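Local coordinates for WbbM protein (Klebsiella pneumoniae, PDB 6U4B) that probably transfers sugars as a bifunctional, magnesium-binding glycosyltransferase that polymerises the O-antigen and assembles as a trimer, at residues A[447-458]-A[500-508]. Sequence-based numbering, arbitrary orientation.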
loop_
_atom_site.group_PDB
_atom_site.type_symbol
_atom_site.label_atom_id
_atom_site.label_comp_id
_atom_site.label_asym_id
_atom_site.label_seq_id
_atom_site.Cartn_x
_atom_site.Cartn_y
_atom_site.Cartn_z
ATOM N N ALA A 447 9.102 -44.697 -9.436
ATOM C CA ALA A 447 8.235 -45.112 -10.534
ATOM C C ALA A 447 8.747 -44.485 -11.820
ATOM O O ALA A 447 8.836 -43.257 -11.915
ATOM C CB ALA A 447 6.782 -44.707 -10.276
ATOM N N SER A 448 9.080 -45.321 -12.797
ATOM C CA SER A 448 9.586 -44.860 -14.085
ATOM C C SER A 448 9.423 -45.993 -15.091
ATOM O O SER A 448 8.765 -47.002 -14.813
ATOM C CB SER A 448 11.045 -44.406 -13.974
ATOM O OG SER A 448 11.907 -45.518 -13.790
ATOM N N ASP A 449 10.033 -45.829 -16.267
ATOM C CA ASP A 449 10.006 -46.883 -17.272
ATOM C C ASP A 449 10.815 -48.103 -16.854
ATOM O O ASP A 449 10.629 -49.181 -17.430
ATOM C CB ASP A 449 10.522 -46.356 -18.611
ATOM C CG ASP A 449 9.507 -45.485 -19.327
ATOM O OD1 ASP A 449 8.292 -45.708 -19.140
ATOM O OD2 ASP A 449 9.925 -44.579 -20.078
ATOM N N ASP A 450 11.707 -47.964 -15.874
ATOM C CA ASP A 450 12.506 -49.081 -15.393
ATOM C C ASP A 450 11.826 -49.856 -14.270
ATOM O O ASP A 450 12.480 -50.680 -13.621
ATOM C CB ASP A 450 13.881 -48.594 -14.926
ATOM C CG ASP A 450 14.710 -48.013 -16.056
ATOM O OD1 ASP A 450 15.403 -47.001 -15.827
ATOM O OD2 ASP A 450 14.657 -48.560 -17.176
ATOM N N GLY A 451 10.539 -49.616 -14.026
ATOM C CA GLY A 451 9.802 -50.383 -13.039
ATOM C C GLY A 451 9.550 -49.649 -11.738
ATOM O O GLY A 451 9.220 -48.458 -11.739
ATOM N N VAL A 452 9.693 -50.358 -10.617
ATOM C CA VAL A 452 9.502 -49.791 -9.286
ATOM C C VAL A 452 10.611 -50.323 -8.388
ATOM O O VAL A 452 10.761 -51.541 -8.239
ATOM C CB VAL A 452 8.123 -50.136 -8.692
ATOM C CG1 VAL A 452 8.080 -49.778 -7.215
ATOM C CG2 VAL A 452 7.020 -49.409 -9.448
ATOM N N MET A 453 11.380 -49.420 -7.792
ATOM C CA MET A 453 12.513 -49.795 -6.961
ATOM C C MET A 453 12.701 -48.732 -5.893
ATOM O O MET A 453 12.164 -47.623 -6.016
ATOM C CB MET A 453 13.789 -49.953 -7.800
ATOM C CG MET A 453 13.930 -48.933 -8.913
ATOM S SD MET A 453 15.363 -49.257 -9.955
ATOM C CE MET A 453 14.905 -48.368 -11.438
ATOM N N PRO A 454 13.433 -49.040 -4.820
ATOM C CA PRO A 454 13.753 -48.004 -3.833
ATOM C C PRO A 454 14.460 -46.828 -4.490
ATOM O O PRO A 454 15.181 -46.982 -5.477
ATOM C CB PRO A 454 14.670 -48.729 -2.841
ATOM C CG PRO A 454 14.265 -50.156 -2.946
ATOM C CD PRO A 454 13.889 -50.374 -4.385
ATOM N N ALA A 455 14.236 -45.639 -3.926
ATOM C CA ALA A 455 14.759 -44.416 -4.533
ATOM C C ALA A 455 16.280 -44.438 -4.626
ATOM O O ALA A 455 16.857 -43.932 -5.597
ATOM C CB ALA A 455 14.290 -43.200 -3.740
ATOM N N GLY A 456 16.946 -45.030 -3.632
ATOM C CA GLY A 456 18.398 -45.113 -3.681
ATOM C C GLY A 456 18.891 -45.937 -4.855
ATOM O O GLY A 456 19.826 -45.544 -5.557
ATOM N N GLU A 457 18.275 -47.100 -5.076
ATOM C CA GLU A 457 18.656 -47.919 -6.222
ATOM C C GLU A 457 18.308 -47.221 -7.533
ATOM O O GLU A 457 19.068 -47.296 -8.508
ATOM C CB GLU A 457 17.981 -49.288 -6.148
ATOM C CG GLU A 457 18.566 -50.298 -7.120
ATOM C CD GLU A 457 17.687 -51.518 -7.298
ATOM O OE1 GLU A 457 17.066 -51.959 -6.307
ATOM O OE2 GLU A 457 17.610 -52.029 -8.435
ATOM N N TYR A 458 17.162 -46.535 -7.574
ATOM C CA TYR A 458 16.769 -45.796 -8.772
ATOM C C TYR A 458 17.792 -44.725 -9.123
ATOM O O TYR A 458 18.137 -44.545 -10.298
ATOM C CB TYR A 458 15.386 -45.173 -8.566
ATOM C CG TYR A 458 14.966 -44.180 -9.633
ATOM C CD1 TYR A 458 14.512 -44.613 -10.873
ATOM C CD2 TYR A 458 15.004 -42.811 -9.392
ATOM C CE1 TYR A 458 14.119 -43.710 -11.849
ATOM C CE2 TYR A 458 14.613 -41.898 -10.361
ATOM C CZ TYR A 458 14.173 -42.355 -11.589
ATOM O OH TYR A 458 13.782 -41.455 -12.558
ATOM N N LYS A 500 13.806 -42.450 -22.084
ATOM C CA LYS A 500 12.802 -43.050 -21.214
ATOM C C LYS A 500 12.124 -41.952 -20.409
ATOM O O LYS A 500 12.553 -40.796 -20.407
ATOM C CB LYS A 500 13.422 -44.105 -20.287
ATOM C CG LYS A 500 14.596 -43.592 -19.477
ATOM C CD LYS A 500 15.151 -44.658 -18.541
ATOM C CE LYS A 500 15.850 -45.773 -19.310
ATOM N NZ LYS A 500 16.517 -46.747 -18.398
ATOM N N LYS A 501 11.043 -42.330 -19.734
ATOM C CA LYS A 501 10.339 -41.431 -18.834
ATOM C C LYS A 501 10.858 -41.629 -17.417
ATOM O O LYS A 501 11.060 -42.760 -16.967
ATOM C CB LYS A 501 8.831 -41.673 -18.896
ATOM C CG LYS A 501 8.278 -41.553 -20.297
ATOM C CD LYS A 501 7.015 -40.714 -20.332
ATOM C CE LYS A 501 6.800 -40.144 -21.723
ATOM N NZ LYS A 501 7.880 -39.180 -22.079
ATOM N N TYR A 502 11.080 -40.519 -16.722
ATOM C CA TYR A 502 11.753 -40.523 -15.433
ATOM C C TYR A 502 10.795 -40.155 -14.308
ATOM O O TYR A 502 9.778 -39.484 -14.515
ATOM C CB TYR A 502 12.948 -39.562 -15.442
ATOM C CG TYR A 502 14.000 -39.939 -16.459
ATOM C CD1 TYR A 502 15.007 -40.842 -16.142
ATOM C CD2 TYR A 502 13.979 -39.404 -17.741
ATOM C CE1 TYR A 502 15.965 -41.197 -17.070
ATOM C CE2 TYR A 502 14.935 -39.749 -18.675
ATOM C CZ TYR A 502 15.924 -40.647 -18.335
ATOM O OH TYR A 502 16.878 -41.000 -19.263
ATOM N N TRP A 503 11.154 -40.600 -13.100
ATOM C CA TRP A 503 10.289 -40.432 -11.938
ATOM C C TRP A 503 9.947 -38.964 -11.705
ATOM O O TRP A 503 8.770 -38.595 -11.612
ATOM C CB TRP A 503 10.965 -41.035 -10.707
ATOM C CG TRP A 503 10.092 -41.115 -9.497
ATOM C CD1 TRP A 503 8.730 -41.049 -9.462
ATOM C CD2 TRP A 503 10.521 -41.276 -8.139
ATOM N NE1 TRP A 503 8.285 -41.160 -8.168
ATOM C CE2 TRP A 503 9.365 -41.301 -7.336
ATOM C CE3 TRP A 503 11.772 -41.402 -7.526
ATOM C CZ2 TRP A 503 9.419 -41.446 -5.952
ATOM C CZ3 TRP A 503 11.825 -41.547 -6.151
ATOM C CH2 TRP A 503 10.656 -41.567 -5.380
ATOM N N PHE A 504 10.963 -38.109 -11.614
ATOM C CA PHE A 504 10.762 -36.680 -11.416
ATOM C C PHE A 504 11.117 -35.872 -12.661
ATOM O O PHE A 504 11.608 -34.745 -12.557
ATOM C CB PHE A 504 11.549 -36.192 -10.202
ATOM C CG PHE A 504 10.908 -36.554 -8.896
ATOM C CD1 PHE A 504 9.888 -35.777 -8.371
ATOM C CD2 PHE A 504 11.309 -37.681 -8.202
ATOM C CE1 PHE A 504 9.288 -36.112 -7.168
ATOM C CE2 PHE A 504 10.715 -38.022 -7.000
ATOM C CZ PHE A 504 9.703 -37.236 -6.484
ATOM N N LEU A 505 10.886 -36.450 -13.836
ATOM C CA LEU A 505 10.850 -35.728 -15.116
ATOM C C LEU A 505 12.178 -34.998 -15.318
ATOM O O LEU A 505 13.241 -35.621 -15.158
ATOM C CB LEU A 505 9.604 -34.847 -15.125
ATOM C CG LEU A 505 8.295 -35.493 -14.668
ATOM C CD1 LEU A 505 7.177 -34.463 -14.633
ATOM C CD2 LEU A 505 7.916 -36.668 -15.560
ATOM N N ASP A 506 12.173 -33.704 -15.651
ATOM C CA ASP A 506 13.406 -33.001 -15.984
ATOM C C ASP A 506 14.340 -32.855 -14.790
ATOM O O ASP A 506 15.550 -32.694 -14.986
ATOM C CB ASP A 506 13.090 -31.622 -16.566
ATOM C CG ASP A 506 12.297 -30.751 -15.608
ATOM O OD1 ASP A 506 11.374 -31.273 -14.946
ATOM O OD2 ASP A 506 12.599 -29.544 -15.515
ATOM N N GLN A 507 13.814 -32.893 -13.564
ATOM C CA GLN A 507 14.698 -32.892 -12.402
ATOM C C GLN A 507 15.591 -34.125 -12.405
ATOM O O GLN A 507 16.789 -34.036 -12.106
ATOM C CB GLN A 507 13.888 -32.813 -11.106
ATOM C CG GLN A 507 14.757 -32.683 -9.855
ATOM C CD GLN A 507 13.951 -32.410 -8.595
ATOM O OE1 GLN A 507 13.783 -31.261 -8.191
ATOM N NE2 GLN A 507 13.454 -33.469 -7.967
ATOM N N ASP A 508 15.029 -35.283 -12.759
ATOM C CA ASP A 508 15.833 -36.497 -12.876
ATOM C C ASP A 508 16.790 -36.415 -14.056
ATOM O O ASP A 508 17.944 -36.847 -13.958
ATOM C CB ASP A 508 14.926 -37.720 -13.015
ATOM C CG ASP A 508 14.331 -38.164 -11.695
ATOM O OD1 ASP A 508 14.765 -37.652 -10.642
ATOM O OD2 ASP A 508 13.431 -39.032 -11.717
#
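The indole of W503 lies between A447 N over one face and F504 CE2 over the centre of the other, and turns an edge to Y458. The contact joins the loops leading into helices 455-461 and 505-513, in a domain consistent with the GT-A-like fold of family 8 glycosyltransferases. With CG anti to its backbone N (chi1 -171°), the indole meets the Y458 face in an offset edge-to-face pair, planes at 88°. A455 CB abuts the indole edge, 3.8 Å from W503 CZ3. F504 also packs on helix 434-441, and its side chain is about 10 Å from a bound magnesium ion.

Beyond the indole, the type I turn 448-451 sets S448 CB beside K501 O. D449 OD2 receives K501 N at 2.5 Å from above its carboxylate plane, and D449 N gives a weak bond to K501 O. K500, bent at chi3, crosses D450 at about a right angle; its NZ meets the syn lone pair of D450 OD1 at 2.8 Å in a salt bridge, and T462 also bonds that oxygen. At the other end, D508 OD2 is clasped from opposite faces of its plane, by Y458 OH and F504 N, each at 2.6 Å.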